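Local coordinates for protein AvmM (Streptomyces sp. NBRC 109436, PDB 7FE6) that catalyses macrocyclization in alchivemycin A biosynthesis, through dehydration and Michael-type addition, at residues 111-116 and 136-141; 30-35 and 39-44. All blocks are in the same frame, centred on the assembly; numbering follows the deposited sequence.

Contact 1: 111-116 and 136-141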
ATOM      1  N   CYS A 111     -14.997   5.740 -13.685  1.00 58.76           N
ATOM      2  CA  CYS A 111     -14.958   7.197 -13.703  1.00 57.49           C
ATOM      3  C   CYS A 111     -13.595   7.719 -14.132  1.00 58.25           C
ATOM      4  O   CYS A 111     -12.558   7.276 -13.623  1.00 56.15           O
ATOM      5  CB  CYS A 111     -15.302   7.768 -12.330  1.00 54.67           C
ATOM      6  SG  CYS A 111     -16.893   7.280 -11.774  1.00 62.16           S
ATOM      7  N   GLN A 112     -13.607   8.701 -15.019  1.00 59.36           N
ATOM      8  CA  GLN A 112     -12.383   9.347 -15.456  1.00 60.26           C
ATOM      9  C   GLN A 112     -12.023  10.491 -14.511  1.00 56.95           C
ATOM     10  O   GLN A 112     -12.827  11.396 -14.280  1.00 58.66           O
ATOM     11  CB  GLN A 112     -12.528   9.847 -16.894  1.00 57.34           C
ATOM     12  CG  GLN A 112     -11.225  10.323 -17.511  1.00 59.42           C
ATOM     13  CD  GLN A 112     -11.385  10.807 -18.954  1.00 62.45           C
ATOM     14  OE1 GLN A 112     -10.581  11.601 -19.443  1.00 62.23           O
ATOM     15  NE2 GLN A 112     -12.394  10.289 -19.651  1.00 58.31           N
ATOM     16  N   LEU A 113     -10.795  10.452 -13.994  1.00 57.39           N
ATOM     17  CA  LEU A 113     -10.223  11.503 -13.151  1.00 57.33           C
ATOM     18  C   LEU A 113      -8.953  12.068 -13.791  1.00 55.68           C
ATOM     19  O   LEU A 113      -7.906  12.138 -13.129  1.00 52.39           O
ATOM     20  CB  LEU A 113      -9.892  10.947 -11.753  1.00 52.46           C
ATOM     21  CG  LEU A 113     -11.024  10.815 -10.728  1.00 53.65           C
ATOM     22  CD1 LEU A 113     -12.063   9.779 -11.168  1.00 52.85           C
ATOM     23  CD2 LEU A 113     -10.443  10.424  -9.378  1.00 48.34           C
ATOM     24  N   SER A 114      -9.047  12.531 -15.050  1.00 56.50           N
ATOM     25  CA  SER A 114      -7.881  12.966 -15.804  1.00 55.83           C
ATOM     26  C   SER A 114      -7.745  14.480 -15.698  1.00 56.31           C
ATOM     27  O   SER A 114      -8.578  15.169 -15.103  1.00 53.24           O
ATOM     28  CB  SER A 114      -7.987  12.576 -17.282  1.00 61.01           C
ATOM     29  OG  SER A 114      -9.043  13.286 -17.961  1.00 58.61           O
ATOM     30  N   GLY A 115      -6.668  15.002 -16.270  1.00 65.67           N
ATOM     31  CA  GLY A 115      -6.503  16.430 -16.386  1.00 64.86           C
ATOM     32  C   GLY A 115      -5.114  16.901 -16.020  1.00 68.52           C
ATOM     33  O   GLY A 115      -4.308  16.156 -15.449  1.00 66.54           O
ATOM     34  N   PRO A 116      -4.822  18.166 -16.334  1.00 60.63           N
ATOM     35  CA  PRO A 116      -3.509  18.736 -16.002  1.00 59.00           C
ATOM     36  C   PRO A 116      -3.257  18.717 -14.501  1.00 59.15           C
ATOM     37  O   PRO A 116      -4.183  18.824 -13.686  1.00 58.73           O
ATOM     38  CB  PRO A 116      -3.602  20.173 -16.521  1.00 56.67           C
ATOM     39  CG  PRO A 116      -4.774  20.182 -17.452  1.00 53.29           C
ATOM     40  CD  PRO A 116      -5.706  19.124 -17.019  1.00 53.43           C
ATOM     41  N   VAL A 136       1.732  10.888 -11.000  1.00 47.10           N
ATOM     42  CA  VAL A 136       0.608  11.825 -11.000  1.00 48.42           C
ATOM     43  C   VAL A 136      -0.349  11.407  -9.889  1.00 45.01           C
ATOM     44  O   VAL A 136      -0.678  10.224  -9.765  1.00 43.57           O
ATOM     45  CB  VAL A 136      -0.128  11.849 -12.364  1.00 49.91           C
ATOM     46  CG1 VAL A 136      -1.417  12.680 -12.290  1.00 46.70           C
ATOM     47  CG2 VAL A 136       0.789  12.360 -13.485  1.00 49.52           C
ATOM     48  N   THR A 137      -0.817  12.373  -9.105  1.00 44.25           N
ATOM     49  CA  THR A 137      -1.686  12.103  -7.971  1.00 42.01           C
ATOM     50  C   THR A 137      -3.056  12.708  -8.217  1.00 44.95           C
ATOM     51  O   THR A 137      -3.167  13.839  -8.704  1.00 46.61           O
ATOM     52  CB  THR A 137      -1.117  12.713  -6.673  1.00 44.56           C
ATOM     53  OG1 THR A 137       0.077  12.034  -6.263  1.00 45.22           O
ATOM     54  CG2 THR A 137      -2.151  12.698  -5.534  1.00 43.63           C
ATOM     55  N   ALA A 138      -4.096  11.969  -7.834  1.00 41.91           N
ATOM     56  CA  ALA A 138      -5.421  12.527  -7.652  1.00 42.50           C
ATOM     57  C   ALA A 138      -5.706  12.501  -6.161  1.00 44.43           C
ATOM     58  O   ALA A 138      -5.582  11.448  -5.520  1.00 46.42           O
ATOM     59  CB  ALA A 138      -6.483  11.743  -8.432  1.00 45.52           C
ATOM     60  N   HIS A 139      -6.036  13.654  -5.600  1.00 42.05           N
ATOM     61  CA  HIS A 139      -6.661  13.697  -4.286  1.00 44.68           C
ATOM     62  C   HIS A 139      -8.169  13.554  -4.509  1.00 48.63           C
ATOM     63  O   HIS A 139      -8.725  14.210  -5.391  1.00 48.64           O
ATOM     64  CB  HIS A 139      -6.322  15.012  -3.583  1.00 43.47           C
ATOM     65  CG  HIS A 139      -4.857  15.230  -3.360  1.00 47.17           C
ATOM     66  ND1 HIS A 139      -4.239  14.972  -2.150  1.00 44.54           N
ATOM     67  CD2 HIS A 139      -3.879  15.655  -4.202  1.00 44.60           C
ATOM     68  CE1 HIS A 139      -2.949  15.255  -2.251  1.00 44.82           C
ATOM     69  NE2 HIS A 139      -2.706  15.674  -3.485  1.00 42.64           N
ATOM     70  N   VAL A 140      -8.827  12.675  -3.756  1.00 44.17           N
ATOM     71  CA  VAL A 140     -10.194  12.288  -4.095  1.00 45.91           C
ATOM     72  C   VAL A 140     -11.100  12.438  -2.875  1.00 45.63           C
ATOM     73  O   VAL A 140     -10.803  11.895  -1.806  1.00 44.52           O
ATOM     74  CB  VAL A 140     -10.260  10.838  -4.612  1.00 45.00           C
ATOM     75  CG1 VAL A 140     -11.656  10.538  -5.083  1.00 48.10           C
ATOM     76  CG2 VAL A 140      -9.283  10.610  -5.695  1.00 43.39           C
ATOM     77  N   ARG A 141     -12.232  13.117  -3.051  1.00 44.87           N
ATOM     78  CA  ARG A 141     -13.251  13.226  -2.019  1.00 44.20           C
ATOM     79  C   ARG A 141     -14.489  12.460  -2.469  1.00 51.30           C
ATOM     80  O   ARG A 141     -15.055  12.741  -3.543  1.00 50.64           O
ATOM     81  CB  ARG A 141     -13.583  14.683  -1.717  1.00 42.93           C
ATOM     82  CG  ARG A 141     -12.517  15.413  -0.932  1.00 44.02           C
ATOM     83  CD  ARG A 141     -12.725  16.930  -0.955  1.00 42.89           C
ATOM     84  NE  ARG A 141     -11.695  17.620  -0.201  1.00 43.27           N
ATOM     85  CZ  ARG A 141     -11.391  18.910  -0.320  1.00 48.63           C
ATOM     86  NH1 ARG A 141     -12.027  19.691  -1.194  1.00 48.74           N
ATOM     87  NH2 ARG A 141     -10.410  19.424   0.419  1.00 49.67           N
TER
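Leu-113 reaches across to Ala-138 and Val-140, and tracing it outward shows that a single methyl group makes both close contacts. Its CB is directed at the facing strand but still lies 4.8 Å from Ala-138 CB, too far for close packing. CG is anti to the carbonyl carbon (chi1 -81°), and though CG itself stays 5.2 Å from Ala-138 CB, this carries CD2 toward strand 135-144. Beyond CG the branches differ: CD1 stays 6.2 Å from Val-140 CG2, whereas CD2 comes within 3.9 Å of that same CG2. The second neighbour of CD2 is Ala-138 CB at 4.3 Å. Since Ala-138 CB and Val-140 CG2 are themselves 4.1 Å apart, the three methyls form a nearly equilateral triangle, with CD2 set against two alternate residues of one strand face. The side chains of Leu-113 and Val-140 cross at about a right angle, so they meet through methyls rather than along their lengths.

All three residues are buried, and no hydrogen bond spans the segments; the nearest CA atoms, those of Leu-113 and Ala-138, are 7.4 Å apart. Within segment 111-116, Ser-114 OG donates to Gln-112 OE1 over 2.7 Å, with a C=O...donor angle of 124° and the donor tilted 19° from the carbonyl plane. Gln-112 NE2 bonds to Gly-173 O.

This is face-to-face packing between two sheets, as in a beta sandwich. Leu-113 lies on strand 107-113, which is hydrogen-bonded to strand 57-66 at the border of one sheet, while strand 135-144 lies inside the other, between strands 40-49 and 77-83. Leu-62 and Tyr-81 also pack on Leu-113, and Thr-137 and His-139, on the other face of their strand, meet the second subunit.

Contact 2: 30-35 and 39-44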
ATOM      1  N   GLY A  30      -4.813   6.169   2.443  1.00 38.60           N
ATOM      2  CA  GLY A  30      -5.873   6.696   3.271  1.00 36.04           C
ATOM      3  C   GLY A  30      -7.268   6.219   2.941  1.00 38.25           C
ATOM      4  O   GLY A  30      -8.235   6.815   3.422  1.00 38.69           O
ATOM      5  N   VAL A  31      -7.408   5.172   2.133  1.00 36.68           N
ATOM      6  CA  VAL A  31      -8.703   4.539   1.891  1.00 38.54           C
ATOM      7  C   VAL A  31      -9.131   3.763   3.137  1.00 39.24           C
ATOM      8  O   VAL A  31      -8.429   2.827   3.548  1.00 40.98           O
ATOM      9  CB  VAL A  31      -8.644   3.595   0.681  1.00 39.96           C
ATOM     10  CG1 VAL A  31     -10.054   3.053   0.362  1.00 39.78           C
ATOM     11  CG2 VAL A  31      -8.058   4.318  -0.507  1.00 39.62           C
ATOM     12  N   PRO A  32     -10.266   4.078   3.753  1.00 40.41           N
ATOM     13  CA  PRO A  32     -10.705   3.293   4.903  1.00 39.97           C
ATOM     14  C   PRO A  32     -11.283   1.962   4.453  1.00 42.12           C
ATOM     15  O   PRO A  32     -11.819   1.828   3.352  1.00 40.59           O
ATOM     16  CB  PRO A  32     -11.775   4.182   5.546  1.00 40.49           C
ATOM     17  CG  PRO A  32     -12.308   5.013   4.441  1.00 39.91           C
ATOM     18  CD  PRO A  32     -11.205   5.167   3.428  1.00 43.08           C
ATOM     19  N   ALA A  33     -11.140   0.957   5.324  1.00 42.52           N
ATOM     20  CA  ALA A  33     -11.702  -0.364   5.062  1.00 40.75           C
ATOM     21  C   ALA A  33     -13.212  -0.407   5.298  1.00 45.73           C
ATOM     22  O   ALA A  33     -13.874  -1.351   4.839  1.00 48.15           O
ATOM     23  CB  ALA A  33     -10.999  -1.418   5.914  1.00 42.01           C
ATOM     24  N   VAL A  34     -13.764   0.555   6.045  1.00 42.06           N
ATOM     25  CA  VAL A  34     -15.205   0.716   6.186  1.00 47.06           C
ATOM     26  C   VAL A  34     -15.536   2.181   5.937  1.00 47.94           C
ATOM     27  O   VAL A  34     -14.915   3.077   6.528  1.00 47.45           O
ATOM     28  CB  VAL A  34     -15.735   0.262   7.565  1.00 48.63           C
ATOM     29  CG1 VAL A  34     -17.202   0.525   7.646  1.00 51.05           C
ATOM     30  CG2 VAL A  34     -15.468  -1.240   7.807  1.00 47.04           C
ATOM     31  N   ILE A  35     -16.489   2.422   5.041  1.00 46.34           N
ATOM     32  CA  ILE A  35     -16.966   3.760   4.724  1.00 47.72           C
ATOM     33  C   ILE A  35     -18.381   3.913   5.267  1.00 53.24           C
ATOM     34  O   ILE A  35     -19.246   3.060   5.024  1.00 55.62           O
ATOM     35  CB  ILE A  35     -16.912   4.029   3.209  1.00 48.41           C
ATOM     36  CG1 ILE A  35     -15.446   4.158   2.744  1.00 46.06           C
ATOM     37  CG2 ILE A  35     -17.748   5.248   2.865  1.00 46.90           C
ATOM     38  CD1 ILE A  35     -15.231   4.180   1.258  1.00 41.23           C
ATOM     39  N   GLU A  39     -21.270   9.851   4.637  1.00 58.74           N
ATOM     40  CA  GLU A  39     -20.080  10.512   5.141  1.00 61.24           C
ATOM     41  C   GLU A  39     -19.100  10.756   4.001  1.00 57.81           C
ATOM     42  O   GLU A  39     -19.025   9.967   3.056  1.00 57.80           O
ATOM     43  CB  GLU A  39     -19.447   9.645   6.240  1.00 64.30           C
ATOM     44  CG  GLU A  39     -18.016  10.019   6.644  1.00 66.05           C
ATOM     45  CD  GLU A  39     -17.293   8.891   7.400  1.00 71.60           C
ATOM     46  OE1 GLU A  39     -17.071   7.776   6.826  1.00 63.05           O
ATOM     47  OE2 GLU A  39     -16.977   9.126   8.592  1.00 84.69           O
ATOM     48  N   THR A  40     -18.346  11.852   4.097  1.00 54.24           N
ATOM     49  CA  THR A  40     -17.332  12.190   3.097  1.00 51.17           C
ATOM     50  C   THR A  40     -15.942  11.778   3.579  1.00 52.05           C
ATOM     51  O   THR A  40     -15.514  12.152   4.675  1.00 50.30           O
ATOM     52  CB  THR A  40     -17.339  13.692   2.769  1.00 53.89           C
ATOM     53  OG1 THR A  40     -18.596  14.078   2.180  1.00 56.39           O
ATOM     54  CG2 THR A  40     -16.200  14.049   1.805  1.00 49.98           C
ATOM     55  N   ILE A  41     -15.238  11.021   2.752  1.00 48.12           N
ATOM     56  CA  ILE A  41     -13.852  10.683   3.009  1.00 44.55           C
ATOM     57  C   ILE A  41     -12.993  11.313   1.921  1.00 49.11           C
ATOM     58  O   ILE A  41     -13.438  11.531   0.784  1.00 47.55           O
ATOM     59  CB  ILE A  41     -13.633   9.161   3.051  1.00 45.56           C
ATOM     60  CG1 ILE A  41     -13.868   8.583   1.656  1.00 45.06           C
ATOM     61  CG2 ILE A  41     -14.544   8.520   4.129  1.00 44.30           C
ATOM     62  CD1 ILE A  41     -13.265   7.261   1.424  1.00 41.27           C
ATOM     63  N   GLU A  42     -11.746  11.597   2.278  1.00 46.51           N
ATOM     64  CA  GLU A  42     -10.730  12.021   1.332  1.00 42.32           C
ATOM     65  C   GLU A  42      -9.608  11.001   1.370  1.00 40.35           C
ATOM     66  O   GLU A  42      -9.160  10.620   2.448  1.00 43.13           O
ATOM     67  CB  GLU A  42     -10.185  13.406   1.677  1.00 44.57           C
ATOM     68  CG  GLU A  42      -9.108  13.915   0.704  1.00 41.89           C
ATOM     69  CD  GLU A  42      -8.851  15.421   0.829  1.00 47.12           C
ATOM     70  OE1 GLU A  42      -9.747  16.157   1.338  1.00 41.21           O
ATOM     71  OE2 GLU A  42      -7.742  15.868   0.403  1.00 47.51           O
ATOM     72  N   PHE A  43      -9.167  10.556   0.204  1.00 41.65           N
ATOM     73  CA  PHE A  43      -7.989   9.712   0.066  1.00 41.73           C
ATOM     74  C   PHE A  43      -7.176  10.225  -1.118  1.00 40.56           C
ATOM     75  O   PHE A  43      -7.554  11.182  -1.796  1.00 39.72           O
ATOM     76  CB  PHE A  43      -8.344   8.225  -0.103  1.00 39.10           C
ATOM     77  CG  PHE A  43      -9.165   7.924  -1.330  1.00 43.12           C
ATOM     78  CD1 PHE A  43     -10.555   7.979  -1.286  1.00 42.71           C
ATOM     79  CD2 PHE A  43      -8.550   7.619  -2.543  1.00 42.95           C
ATOM     80  CE1 PHE A  43     -11.311   7.715  -2.414  1.00 42.27           C
ATOM     81  CE2 PHE A  43      -9.302   7.342  -3.664  1.00 43.59           C
ATOM     82  CZ  PHE A  43     -10.696   7.398  -3.597  1.00 42.81           C
ATOM     83  N   SER A  44      -6.009   9.634  -1.320  1.00 37.33           N
ATOM     84  CA  SER A  44      -5.202   9.981  -2.463  1.00 40.67           C
ATOM     85  C   SER A  44      -4.863   8.706  -3.215  1.00 41.58           C
ATOM     86  O   SER A  44      -4.882   7.603  -2.666  1.00 38.99           O
ATOM     87  CB  SER A  44      -3.936  10.785  -2.086  1.00 40.99           C
ATOM     88  OG  SER A  44      -2.896   9.985  -1.561  1.00 44.01           O
TER
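The phenyl ring of Phe-43 meets Val-31 obliquely: Val-31 CG2 is 3.9 Å from the ring's CG and equally close to its CD2, so the methyl sits by the base of the ring. The two side chains lie alongside each other and point the same way. At the root of the side chain, Phe-43 CB lies 3.8 Å from Gly-30 O. CG of Phe-43 occupies the position between the backbone N and the carbonyl carbon (chi1 61°), and although CB starts toward segment 30-35, the ring leads away from it, toward Phe-28 and Val-140. The carboxylate of Glu-39, another flat group, accepts a hydrogen bond from Thr-36 N through OE1, within the turn joining the segments.

Farther along, Ile-41 CD1 touches two residues of segment 30-35. It is 3.6 Å from Pro-32 CD and 3.7 Å from Ile-35 CD1; these directions are about 81° apart, so CD1 fits into the angle between Pro-32 and Ile-35. Ile-35 crosses Ile-41 at roughly a right angle.

No hydrogen bond joins the segments, consistent with their strands belonging to different sheets. After strand 24-29 the chain crosses over, adds strand 34-35 parallel to 178-189 at the border of the mixed sheet, then returns to pair strand 40-49 with 24-29 and 135-144. The contacts thus join the two sheets near the border where strands 24-29 and 34-35 are outermost, as in a beta sandwich. Glu-42, whose CB points away from segment 30-35, forms a salt bridge through OE2 with Arg-188 NE of the second subunit.

Contacts 1 and 2, with centres about 15 Å apart, both bridge the same two sheets; in the antiparallel one, strands 40-49 and 135-144 are neighbours. A probable backbone hydrogen bond connects them directly, Val-140 N to Phe-43 O at 2.8 Å, and a salt bridge lies beside it, Arg-141 NE to Glu-42 OE1 at 2.9 Å. The same strand pair leads to the alchivemycin A pocket: Arg-50 directly follows strand 40-49, and Val-133 and Glu-134 directly precede strand 135-144. Contact 2 thus lies on the far part of the pair from the ligand, and contact 1 nearer. Both touch the second subunit.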